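Local atomic coordinates of cobalamin biosynthesis protein CobN (Mycobacterium tuberculosis, PDB entry 7C6O), a protein that forms the large, catalytic subunit of cobaltochelatase, the enzyme that inserts cobalt into the corrin ring during cobalamin biosynthesis. Residues D245-V251 and I281-G286; S263-D268 and L832-L836; S270-E274 and V314-D318; I820-S825 and G839-S844. One frame throughout, in Å; residues are numbered along the deposited sequence.

Contact 1 (D245-V251 and I281-G286); sequences DAMVVTV and IPILQG
M247 and I283 pair in register on two neighbouring parallel strands, 246-249 and 283-289, of a mixed beta sheet. The strands belong to a beta-alpha-beta unit with helix 274-277 between them. Four backbone hydrogen bonds join them, running from M247 N to P282 O at one end to G286 N and V249 O at the other. The shortest links L284 N to M247 O at 2.7 Å.

Side chains meet one another mainly on the face of M247, V249, I283 and Q285. M247 CG meets I281 CD1 at 3.5 Å, and the two side chains cross at about a right angle. M247 then lies beside I283 and points the same way. Further along, I283 CG2 rests 3.8 Å from V249 CG1. On the other face V248 and L284 each lie against the opposite backbone. V248 also packs on helix 343-361, L284 on strand 321-331.

The D245 side chain is looser and partly exposed. Its carboxylate bonds T190 N, though D245 O still touches I281 and P282. At the far end Q285 bends at chi2 (84°), which lays its amide across V249. OE1 accepts from R320. NE2 gives a straight bond to V251 O at 3.1 Å, with that oxygen in the amide plane.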
loop_
_atom_site.group_PDB
_atom_site.type_symbol
_atom_site.label_atom_id
_atom_site.label_comp_id
_atom_site.label_asym_id
_atom_site.label_seq_id
_atom_site.Cartn_x
_atom_site.Cartn_y
_atom_site.Cartn_z
ATOM N N ASP A 245 -14.078 22.027 -13.938
ATOM C CA ASP A 245 -13.430 22.244 -12.652
ATOM C C ASP A 245 -12.943 20.949 -12.017
ATOM O O ASP A 245 -12.099 20.992 -11.116
ATOM C CB ASP A 245 -14.391 22.960 -11.702
ATOM C CG ASP A 245 -14.826 24.305 -12.236
ATOM O OD1 ASP A 245 -13.942 25.151 -12.489
ATOM O OD2 ASP A 245 -16.045 24.511 -12.429
ATOM N N ALA A 246 -13.457 19.809 -12.470
ATOM C CA ALA A 246 -12.991 18.500 -12.038
ATOM C C ALA A 246 -13.491 17.478 -13.047
ATOM O O ALA A 246 -14.451 17.728 -13.782
ATOM C CB ALA A 246 -13.475 18.157 -10.624
ATOM N N MET A 247 -12.828 16.324 -13.077
ATOM C CA MET A 247 -13.154 15.246 -14.003
ATOM C C MET A 247 -13.411 13.961 -13.234
ATOM O O MET A 247 -12.583 13.552 -12.413
ATOM C CB MET A 247 -12.020 14.990 -14.999
ATOM C CG MET A 247 -11.712 16.108 -15.961
ATOM S SD MET A 247 -10.212 15.706 -16.883
ATOM C CE MET A 247 -10.710 14.168 -17.656
ATOM N N VAL A 248 -14.541 13.318 -13.514
ATOM C CA VAL A 248 -14.767 11.926 -13.137
ATOM C C VAL A 248 -14.540 11.077 -14.380
ATOM O O VAL A 248 -15.218 11.259 -15.396
ATOM C CB VAL A 248 -16.177 11.707 -12.570
ATOM C CG1 VAL A 248 -16.363 10.246 -12.200
ATOM C CG2 VAL A 248 -16.417 12.597 -11.361
ATOM N N VAL A 249 -13.585 10.154 -14.311
ATOM C CA VAL A 249 -13.210 9.341 -15.460
ATOM C C VAL A 249 -13.633 7.901 -15.207
ATOM O O VAL A 249 -13.548 7.402 -14.079
ATOM C CB VAL A 249 -11.702 9.436 -15.768
ATOM C CG1 VAL A 249 -11.327 10.873 -16.086
ATOM C CG2 VAL A 249 -10.870 8.905 -14.609
ATOM N N THR A 250 -14.114 7.245 -16.262
ATOM C CA THR A 250 -14.460 5.829 -16.218
ATOM C C THR A 250 -13.659 5.036 -17.242
ATOM O O THR A 250 -14.036 3.912 -17.589
ATOM C CB THR A 250 -15.962 5.629 -16.442
ATOM O OG1 THR A 250 -16.310 6.028 -17.772
ATOM C CG2 THR A 250 -16.763 6.461 -15.452
ATOM N N VAL A 251 -12.560 5.603 -17.729
ATOM C CA VAL A 251 -11.725 4.967 -18.734
ATOM C C VAL A 251 -10.403 4.548 -18.094
ATOM O O VAL A 251 -10.084 4.922 -16.966
ATOM C CB VAL A 251 -11.490 5.889 -19.946
ATOM C CG1 VAL A 251 -12.819 6.263 -20.586
ATOM C CG2 VAL A 251 -10.733 7.140 -19.515
ATOM N N ILE A 281 -6.725 20.142 -12.662
ATOM C CA ILE A 281 -7.981 19.918 -11.947
ATOM C C ILE A 281 -7.941 18.523 -11.342
ATOM O O ILE A 281 -7.167 17.659 -11.783
ATOM C CB ILE A 281 -9.208 20.085 -12.875
ATOM C CG1 ILE A 281 -9.138 19.104 -14.043
ATOM C CG2 ILE A 281 -9.327 21.523 -13.370
ATOM C CD1 ILE A 281 -10.341 19.184 -14.960
ATOM N N PRO A 282 -8.750 18.275 -10.311
ATOM C CA PRO A 282 -8.821 16.920 -9.753
ATOM C C PRO A 282 -9.427 15.953 -10.755
ATOM O O PRO A 282 -10.414 16.262 -11.429
ATOM C CB PRO A 282 -9.719 17.085 -8.520
ATOM C CG PRO A 282 -9.659 18.538 -8.194
ATOM C CD PRO A 282 -9.530 19.234 -9.514
ATOM N N ILE A 283 -8.817 14.778 -10.857
ATOM C CA ILE A 283 -9.254 13.726 -11.768
ATOM C C ILE A 283 -9.579 12.510 -10.914
ATOM O O ILE A 283 -8.681 11.909 -10.311
ATOM C CB ILE A 283 -8.186 13.403 -12.823
ATOM C CG1 ILE A 283 -7.836 14.661 -13.624
ATOM C CG2 ILE A 283 -8.657 12.278 -13.739
ATOM C CD1 ILE A 283 -6.759 14.452 -14.675
ATOM N N LEU A 284 -10.857 12.148 -10.852
ATOM C CA LEU A 284 -11.339 11.116 -9.945
ATOM C C LEU A 284 -11.792 9.904 -10.743
ATOM O O LEU A 284 -12.544 10.042 -11.712
ATOM C CB LEU A 284 -12.492 11.639 -9.083
ATOM C CG LEU A 284 -12.217 12.881 -8.230
ATOM C CD1 LEU A 284 -12.468 14.170 -9.014
ATOM C CD2 LEU A 284 -13.048 12.859 -6.959
ATOM N N GLN A 285 -11.338 8.722 -10.334
ATOM C CA GLN A 285 -11.770 7.485 -10.974
ATOM C C GLN A 285 -13.097 7.048 -10.366
ATOM O O GLN A 285 -13.153 6.639 -9.201
ATOM C CB GLN A 285 -10.718 6.391 -10.817
ATOM C CG GLN A 285 -10.981 5.169 -11.689
ATOM C CD GLN A 285 -10.459 5.345 -13.104
ATOM O OE1 GLN A 285 -9.434 5.986 -13.317
ATOM N NE2 GLN A 285 -11.162 4.776 -14.078
ATOM N N GLY A 286 -14.169 7.150 -11.147
ATOM C CA GLY A 286 -15.436 6.570 -10.757
ATOM C C GLY A 286 -15.491 5.132 -11.222
ATOM O O GLY A 286 -15.437 4.867 -12.425
#

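Contact 2 (S263-D268 and L832-L836)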
loop_
_atom_site.group_PDB
_atom_site.type_symbol
_atom_site.label_atom_id
_atom_site.label_comp_id
_atom_site.label_asym_id
_atom_site.label_seq_id
_atom_site.Cartn_x
_atom_site.Cartn_y
_atom_site.Cartn_z
ATOM N N SER A 263 7.502 2.015 -12.573
ATOM C CA SER A 263 7.461 2.106 -11.121
ATOM C C SER A 263 8.860 2.433 -10.597
ATOM O O SER A 263 9.755 2.813 -11.357
ATOM C CB SER A 263 6.882 0.823 -10.525
ATOM O OG SER A 263 7.546 -0.324 -11.018
ATOM N N ALA A 264 9.057 2.303 -9.284
ATOM C CA ALA A 264 10.322 2.683 -8.664
ATOM C C ALA A 264 11.495 1.990 -9.347
ATOM O O ALA A 264 11.474 0.776 -9.570
ATOM C CB ALA A 264 10.303 2.339 -7.174
ATOM N N GLY A 265 12.516 2.777 -9.687
ATOM C CA GLY A 265 13.672 2.278 -10.396
ATOM C C GLY A 265 13.512 2.179 -11.896
ATOM O O GLY A 265 14.516 1.992 -12.599
ATOM N N GLY A 266 12.295 2.304 -12.413
ATOM C CA GLY A 266 12.031 2.165 -13.828
ATOM C C GLY A 266 12.047 3.488 -14.564
ATOM O O GLY A 266 12.592 4.490 -14.095
ATOM N N ASP A 267 11.435 3.480 -15.748
ATOM C CA ASP A 267 11.375 4.655 -16.613
ATOM C C ASP A 267 10.041 5.353 -16.366
ATOM O O ASP A 267 9.091 5.244 -17.142
ATOM C CB ASP A 267 11.553 4.246 -18.074
ATOM C CG ASP A 267 11.584 5.432 -19.021
ATOM O OD1 ASP A 267 11.495 6.589 -18.559
ATOM O OD2 ASP A 267 11.697 5.198 -20.242
ATOM N N ASP A 268 9.979 6.088 -15.254
ATOM C CA ASP A 268 8.750 6.788 -14.905
ATOM C C ASP A 268 8.498 7.993 -15.803
ATOM O O ASP A 268 7.345 8.410 -15.949
ATOM C CB ASP A 268 8.791 7.220 -13.439
ATOM C CG ASP A 268 9.925 8.180 -13.150
ATOM O OD1 ASP A 268 9.658 9.391 -12.995
ATOM O OD2 ASP A 268 11.087 7.723 -13.092
ATOM N N LEU A 832 16.802 3.449 -5.554
ATOM C CA LEU A 832 15.577 3.840 -6.252
ATOM C C LEU A 832 15.431 5.358 -6.168
ATOM O O LEU A 832 14.552 5.876 -5.471
ATOM C CB LEU A 832 14.355 3.118 -5.644
ATOM C CG LEU A 832 14.446 1.594 -5.544
ATOM C CD1 LEU A 832 13.287 1.036 -4.727
ATOM C CD2 LEU A 832 14.473 0.961 -6.925
ATOM N N VAL A 833 16.294 6.075 -6.893
ATOM C CA VAL A 833 16.322 7.529 -6.775
ATOM C C VAL A 833 15.056 8.163 -7.352
ATOM O O VAL A 833 14.651 9.249 -6.920
ATOM C CB VAL A 833 17.609 8.074 -7.431
ATOM C CG1 VAL A 833 17.527 9.578 -7.675
ATOM C CG2 VAL A 833 18.814 7.765 -6.549
ATOM N N ASN A 834 14.381 7.495 -8.294
ATOM C CA ASN A 834 13.214 8.141 -8.891
ATOM C C ASN A 834 11.999 8.185 -7.960
ATOM O O ASN A 834 10.958 8.707 -8.375
ATOM C CB ASN A 834 12.847 7.472 -10.225
ATOM C CG ASN A 834 12.166 6.122 -10.057
ATOM O OD1 ASN A 834 12.272 5.473 -9.020
ATOM N ND2 ASN A 834 11.475 5.685 -11.104
ATOM N N VAL A 835 12.090 7.679 -6.724
ATOM C CA VAL A 835 11.032 7.959 -5.756
ATOM C C VAL A 835 11.103 9.410 -5.300
ATOM O O VAL A 835 10.131 9.936 -4.743
ATOM C CB VAL A 835 11.086 7.006 -4.544
ATOM C CG1 VAL A 835 11.085 5.553 -5.003
ATOM C CG2 VAL A 835 12.293 7.313 -3.652
ATOM N N LEU A 836 12.231 10.068 -5.525
ATOM C CA LEU A 836 12.425 11.496 -5.362
ATOM C C LEU A 836 12.161 12.201 -6.691
ATOM O O LEU A 836 12.439 11.645 -7.759
ATOM C CB LEU A 836 13.845 11.791 -4.886
ATOM C CG LEU A 836 14.331 10.946 -3.703
ATOM C CD1 LEU A 836 15.781 11.269 -3.342
ATOM C CD2 LEU A 836 13.419 11.138 -2.499
HETATM O O HOH W 1 10.380 10.433 -10.475
#
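N834 has chi1 at 75°, with CG between its own backbone N and carbonyl carbon, and this turns its amide into the type II beta turn S263-G266. D268 takes a similar first torsion, 62°, and brings its carboxylate to the same amide. The two side chains slide past each other in opposite directions, with their flat groups 68° apart.

N834 uses both ends of the amide. OD1 accepts from G265 N at 2.8 Å. The bond is straight at the hydrogen, but the donor sits above the carbonyl plane of N834. ND2 donates to D268 OD2 at 2.9 Å. OD2 lies close to the amide plane of N834, while ND2 comes from above the carboxylate plane. A longer, weak bond runs from ND2 to S263 O, the carbonyl that also closes the turn with G266 N. The amide is thus held at both ends, which fixes its rotation.

Beside this polar grip lies a small apolar patch. A264 CB touches L832 CD1 at 4.1 Å and V835 CG1 at 4.0 Å. L832 CD2 packs on G265 CA.

The contact joins the loop before helix 274-277 to a 3-10 segment, 833-835, far along the chain. D268 OD2 also binds a glycerol, probably from the crystallisation liquor. Water 1 bridges D268 OD1 and N834 O, 2.8 Å from each.

Contact 3 (S270-E274 and V314-D318); sequences SWNVE and VPEFD
W271 meets F317 twice over. F317 CB sits over one face of the indole, 3.3 Å from W271 NE1, and the phenyl ring beyond it turns an edge toward the W271 face. The pair is an inclined edge-to-face one, with the six-membered rings 5.3 Å apart between centroids and their planes at 58°. F317 also stacks on Y843.

The indole reaches across because its CG is anti to the backbone N (chi1 -163°). Its NE1 donates to D318 OD1 at 2.8 Å. The bond is bent, 142° at the hydrogen, and OD1 is tilted out of the ring plane. The donor meets OD1 nearly in line with its C-O bond. V273 CG1 packs against the same oxygen at 3.4 Å. At the far rim of the indole, W271 CH2 touches V314 CG1 at 3.7 Å.

D318 has further partners: OD2 accepts from A254 N, and OD1 takes a weak bond from G255 N. The carboxylate is therefore held from several sides.

N272 forms an Asx turn, its OD1 accepting from E274 N. V273 is the N-cap residue of helix 274-277. The contact thus packs the loop leading into that helix against the connection from helix 305-313 to strand 321-331.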
loop_
_atom_site.group_PDB
_atom_site.type_symbol
_atom_site.label_atom_id
_atom_site.label_comp_id
_atom_site.label_asym_id
_atom_site.label_seq_id
_atom_site.Cartn_x
_atom_site.Cartn_y
_atom_site.Cartn_z
ATOM N N SER A 270 8.577 7.885 -18.898
ATOM C CA SER A 270 7.806 7.360 -20.018
ATOM C C SER A 270 6.313 7.295 -19.719
ATOM O O SER A 270 5.512 7.183 -20.654
ATOM C CB SER A 270 8.318 5.972 -20.408
ATOM O OG SER A 270 8.057 5.018 -19.392
ATOM N N TRP A 271 5.918 7.350 -18.450
ATOM C CA TRP A 271 4.506 7.426 -18.083
ATOM C C TRP A 271 4.134 8.903 -18.071
ATOM O O TRP A 271 4.468 9.633 -17.135
ATOM C CB TRP A 271 4.249 6.761 -16.736
ATOM C CG TRP A 271 2.801 6.455 -16.499
ATOM C CD1 TRP A 271 1.880 7.265 -15.901
ATOM C CD2 TRP A 271 2.108 5.256 -16.863
ATOM N NE1 TRP A 271 0.652 6.642 -15.868
ATOM C CE2 TRP A 271 0.767 5.408 -16.453
ATOM C CE3 TRP A 271 2.490 4.070 -17.497
ATOM C CZ2 TRP A 271 -0.192 4.416 -16.656
ATOM C CZ3 TRP A 271 1.535 3.086 -17.698
ATOM C CH2 TRP A 271 0.211 3.266 -17.279
ATOM N N ASN A 272 3.446 9.349 -19.120
ATOM C CA ASN A 272 3.281 10.769 -19.404
ATOM C C ASN A 272 1.804 11.134 -19.376
ATOM O O ASN A 272 1.021 10.638 -20.194
ATOM C CB ASN A 272 3.900 11.116 -20.761
ATOM C CG ASN A 272 4.028 12.608 -20.978
ATOM O OD1 ASN A 272 3.093 13.366 -20.731
ATOM N ND2 ASN A 272 5.197 13.039 -21.436
ATOM N N VAL A 273 1.433 12.015 -18.446
ATOM C CA VAL A 273 0.072 12.536 -18.363
ATOM C C VAL A 273 0.115 14.057 -18.417
ATOM O O VAL A 273 -0.790 14.730 -17.911
ATOM C CB VAL A 273 -0.644 12.059 -17.085
ATOM C CG1 VAL A 273 -0.845 10.551 -17.110
ATOM C CG2 VAL A 273 0.133 12.483 -15.841
ATOM N N GLU A 274 1.168 14.608 -19.033
ATOM C CA GLU A 274 1.346 16.058 -19.048
ATOM C C GLU A 274 0.149 16.765 -19.669
ATOM O O GLU A 274 -0.245 17.844 -19.210
ATOM C CB GLU A 274 2.630 16.427 -19.794
ATOM C CG GLU A 274 3.903 16.058 -19.058
ATOM N N VAL A 314 -3.380 0.757 -11.758
ATOM C CA VAL A 314 -2.737 1.446 -12.876
ATOM C C VAL A 314 -3.245 2.885 -12.975
ATOM O O VAL A 314 -2.427 3.793 -13.184
ATOM C CB VAL A 314 -2.925 0.674 -14.193
ATOM C CG1 VAL A 314 -2.306 1.439 -15.358
ATOM C CG2 VAL A 314 -2.295 -0.706 -14.082
ATOM N N PRO A 315 -4.547 3.165 -12.829
ATOM C CA PRO A 315 -4.975 4.576 -12.793
ATOM C C PRO A 315 -4.275 5.414 -11.730
ATOM O O PRO A 315 -4.182 6.637 -11.896
ATOM C CB PRO A 315 -6.482 4.476 -12.529
ATOM C CG PRO A 315 -6.867 3.209 -13.186
ATOM C CD PRO A 315 -5.714 2.264 -12.920
ATOM N N GLU A 316 -3.778 4.801 -10.650
ATOM C CA GLU A 316 -2.982 5.547 -9.675
ATOM C C GLU A 316 -1.697 6.091 -10.287
ATOM O O GLU A 316 -1.171 7.108 -9.815
ATOM C CB GLU A 316 -2.654 4.664 -8.467
ATOM C CG GLU A 316 -3.832 4.421 -7.538
ATOM C CD GLU A 316 -3.514 3.429 -6.432
ATOM O OE1 GLU A 316 -2.483 2.725 -6.527
ATOM O OE2 GLU A 316 -4.304 3.351 -5.470
ATOM N N PHE A 317 -1.166 5.427 -11.321
ATOM C CA PHE A 317 0.028 5.935 -11.992
ATOM C C PHE A 317 -0.223 7.304 -12.610
ATOM O O PHE A 317 0.717 8.087 -12.787
ATOM C CB PHE A 317 0.493 4.961 -13.078
ATOM C CG PHE A 317 1.241 3.755 -12.565
ATOM C CD1 PHE A 317 0.661 2.886 -11.652
ATOM C CD2 PHE A 317 2.510 3.467 -13.040
ATOM C CE1 PHE A 317 1.349 1.770 -11.204
ATOM C CE2 PHE A 317 3.203 2.354 -12.599
ATOM C CZ PHE A 317 2.621 1.504 -11.677
ATOM N N ASP A 318 -1.479 7.603 -12.959
ATOM C CA ASP A 318 -1.860 8.898 -13.512
ATOM C C ASP A 318 -2.045 9.980 -12.455
ATOM O O ASP A 318 -2.220 11.149 -12.819
ATOM C CB ASP A 318 -3.173 8.789 -14.293
ATOM C CG ASP A 318 -3.010 8.144 -15.653
ATOM O OD1 ASP A 318 -1.949 7.546 -15.931
ATOM O OD2 ASP A 318 -3.968 8.244 -16.448
#

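Contact 4 (I820-S825 and G839-S844); sequences IPAGPS and GRNFYS
R840 lies along the extended run I820-S825, which pairs with G839-S844 inside one long loop between helices 807-815 and 853-874. The two runs are joined by backbone bonds from N841 N to P821 O and from Y843 N to G823 O.

R840 CB sits 3.2 Å from P821 O, and CG stays near that oxygen. CD then passes A822 O at 3.7 Å. The chain bends at chi3 (-71°), and this lays the guanidinium flat against the backbone. NE passes G823 CA and makes a weak hydrogen bond to P837 O. G823 CA comes over the centre of the group, 3.7 Å from both CZ and NH1. P824 N lies over the same face, nearer the rim. At the tip, NH2 touches P824 CD and donates to N834 O outside these runs. G823 has no side chain, which lets the guanidinium lie so close.

Y843 packs side by side with P824, whose CA makes a CH-pi contact over the ring. A822 CB meets that ring at its edge. The phenol OH bonds A262 O. N841 OD1 accepts from K602 NZ, and ND2 shares water 2 with I820 O.

S825 CB makes a CH-pi contact over the F842 ring, and S825 OG donates to Y843 O at 2.7 Å.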
loop_
_atom_site.group_PDB
_atom_site.type_symbol
_atom_site.label_atom_id
_atom_site.label_comp_id
_atom_site.label_asym_id
_atom_site.label_seq_id
_atom_site.Cartn_x
_atom_site.Cartn_y
_atom_site.Cartn_z
ATOM N N ILE A 820 -2.363 17.188 -8.090
ATOM C CA ILE A 820 -1.141 16.825 -7.377
ATOM C C ILE A 820 -0.417 15.763 -8.197
ATOM O O ILE A 820 -0.947 14.652 -8.352
ATOM C CB ILE A 820 -1.442 16.320 -5.959
ATOM C CG1 ILE A 820 -2.260 17.356 -5.188
ATOM C CG2 ILE A 820 -0.145 16.000 -5.220
ATOM C CD1 ILE A 820 -1.592 18.710 -5.086
ATOM N N PRO A 821 0.772 16.047 -8.726
ATOM C CA PRO A 821 1.436 15.078 -9.603
ATOM C C PRO A 821 1.786 13.801 -8.858
ATOM O O PRO A 821 2.082 13.812 -7.661
ATOM C CB PRO A 821 2.696 15.820 -10.063
ATOM C CG PRO A 821 2.956 16.814 -8.979
ATOM C CD PRO A 821 1.599 17.243 -8.493
ATOM N N ALA A 822 1.736 12.688 -9.584
ATOM C CA ALA A 822 2.065 11.386 -9.029
ATOM C C ALA A 822 3.531 11.044 -9.275
ATOM O O ALA A 822 4.216 11.663 -10.093
ATOM C CB ALA A 822 1.171 10.300 -9.628
ATOM N N GLY A 823 4.006 10.041 -8.545
ATOM C CA GLY A 823 5.364 9.573 -8.669
ATOM C C GLY A 823 5.535 8.211 -8.030
ATOM O O GLY A 823 4.654 7.724 -7.317
ATOM N N PRO A 824 6.665 7.563 -8.284
ATOM C CA PRO A 824 6.909 6.247 -7.686
ATOM C C PRO A 824 7.132 6.348 -6.183
ATOM O O PRO A 824 7.402 7.418 -5.633
ATOM C CB PRO A 824 8.175 5.757 -8.400
ATOM C CG PRO A 824 8.282 6.605 -9.629
ATOM C CD PRO A 824 7.722 7.936 -9.236
ATOM N N SER A 825 7.021 5.197 -5.523
ATOM C CA SER A 825 7.225 5.084 -4.087
ATOM C C SER A 825 8.242 3.988 -3.800
ATOM O O SER A 825 8.501 3.118 -4.634
ATOM C CB SER A 825 5.910 4.789 -3.357
ATOM O OG SER A 825 5.276 3.643 -3.899
ATOM N N GLY A 839 6.714 15.236 -2.213
ATOM C CA GLY A 839 5.645 16.162 -2.517
ATOM C C GLY A 839 4.688 15.676 -3.579
ATOM O O GLY A 839 3.996 16.493 -4.193
ATOM N N ARG A 840 4.619 14.367 -3.810
ATOM C CA ARG A 840 3.809 13.789 -4.869
ATOM C C ARG A 840 2.822 12.776 -4.297
ATOM O O ARG A 840 3.036 12.193 -3.230
ATOM C CB ARG A 840 4.698 13.123 -5.932
ATOM C CG ARG A 840 5.656 14.085 -6.620
ATOM C CD ARG A 840 6.430 13.415 -7.749
ATOM N NE ARG A 840 7.420 12.463 -7.253
ATOM C CZ ARG A 840 8.244 11.766 -8.031
ATOM N NH1 ARG A 840 8.202 11.909 -9.350
ATOM N NH2 ARG A 840 9.111 10.922 -7.490
ATOM N N ASN A 841 1.726 12.575 -5.028
ATOM C CA ASN A 841 0.699 11.595 -4.664
ATOM C C ASN A 841 1.108 10.255 -5.264
ATOM O O ASN A 841 0.744 9.923 -6.392
ATOM C CB ASN A 841 -0.665 12.057 -5.165
ATOM C CG ASN A 841 -1.777 11.094 -4.807
ATOM O OD1 ASN A 841 -1.617 10.238 -3.937
ATOM N ND2 ASN A 841 -2.917 11.232 -5.477
ATOM N N PHE A 842 1.864 9.463 -4.502
ATOM C CA PHE A 842 2.616 8.393 -5.143
ATOM C C PHE A 842 1.716 7.242 -5.595
ATOM O O PHE A 842 0.601 7.045 -5.104
ATOM C CB PHE A 842 3.757 7.876 -4.241
ATOM C CG PHE A 842 3.334 7.274 -2.905
ATOM C CD1 PHE A 842 2.482 6.181 -2.826
ATOM C CD2 PHE A 842 3.894 7.752 -1.728
ATOM C CE1 PHE A 842 2.144 5.624 -1.599
ATOM C CE2 PHE A 842 3.567 7.197 -0.498
ATOM C CZ PHE A 842 2.693 6.136 -0.432
ATOM N N TYR A 843 2.215 6.500 -6.582
ATOM C CA TYR A 843 1.688 5.202 -6.966
ATOM C C TYR A 843 2.696 4.131 -6.564
ATOM O O TYR A 843 3.768 4.428 -6.028
ATOM C CB TYR A 843 1.377 5.159 -8.466
ATOM C CG TYR A 843 2.540 5.489 -9.380
ATOM C CD1 TYR A 843 3.435 4.502 -9.785
ATOM C CD2 TYR A 843 2.728 6.779 -9.862
ATOM C CE1 TYR A 843 4.491 4.795 -10.630
ATOM C CE2 TYR A 843 3.781 7.079 -10.713
ATOM C CZ TYR A 843 4.657 6.083 -11.094
ATOM O OH TYR A 843 5.706 6.378 -11.940
ATOM N N SER A 844 2.353 2.866 -6.817
ATOM C CA SER A 844 3.201 1.772 -6.373
ATOM C C SER A 844 3.603 0.939 -7.579
ATOM O O SER A 844 4.488 1.346 -8.345
ATOM C CB SER A 844 2.504 0.954 -5.278
ATOM O OG SER A 844 1.223 0.515 -5.692
HETATM O O HOH W 2 -3.029 13.370 -7.620
HETATM O O HOH W 3 6.892 2.536 -7.317
#

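Overall arrangement
Contact 1 comes first along the chain. It closes a loop of 29 residues in the mixed sheet, between strand 246-249 and strand 283-289. Both segments 263-268 and 270-274 lie within that loop, so contacts 2 and 3 each cross contact 1. Contact 3 then ties the loop to the run before strand 321-331. Contact 2 reaches from 263-268 to 832-836, and contact 3 lies wholly within that span. Contact 4 follows contact 3 and crosses contact 2, because 832-836 falls between its two segments. Contacts 2, 3 and 4 lie 10 to 13 Å apart between centres. Together they join loops around strands 246-249, 283-289 and 321-331 to the long loop before helix 853-874.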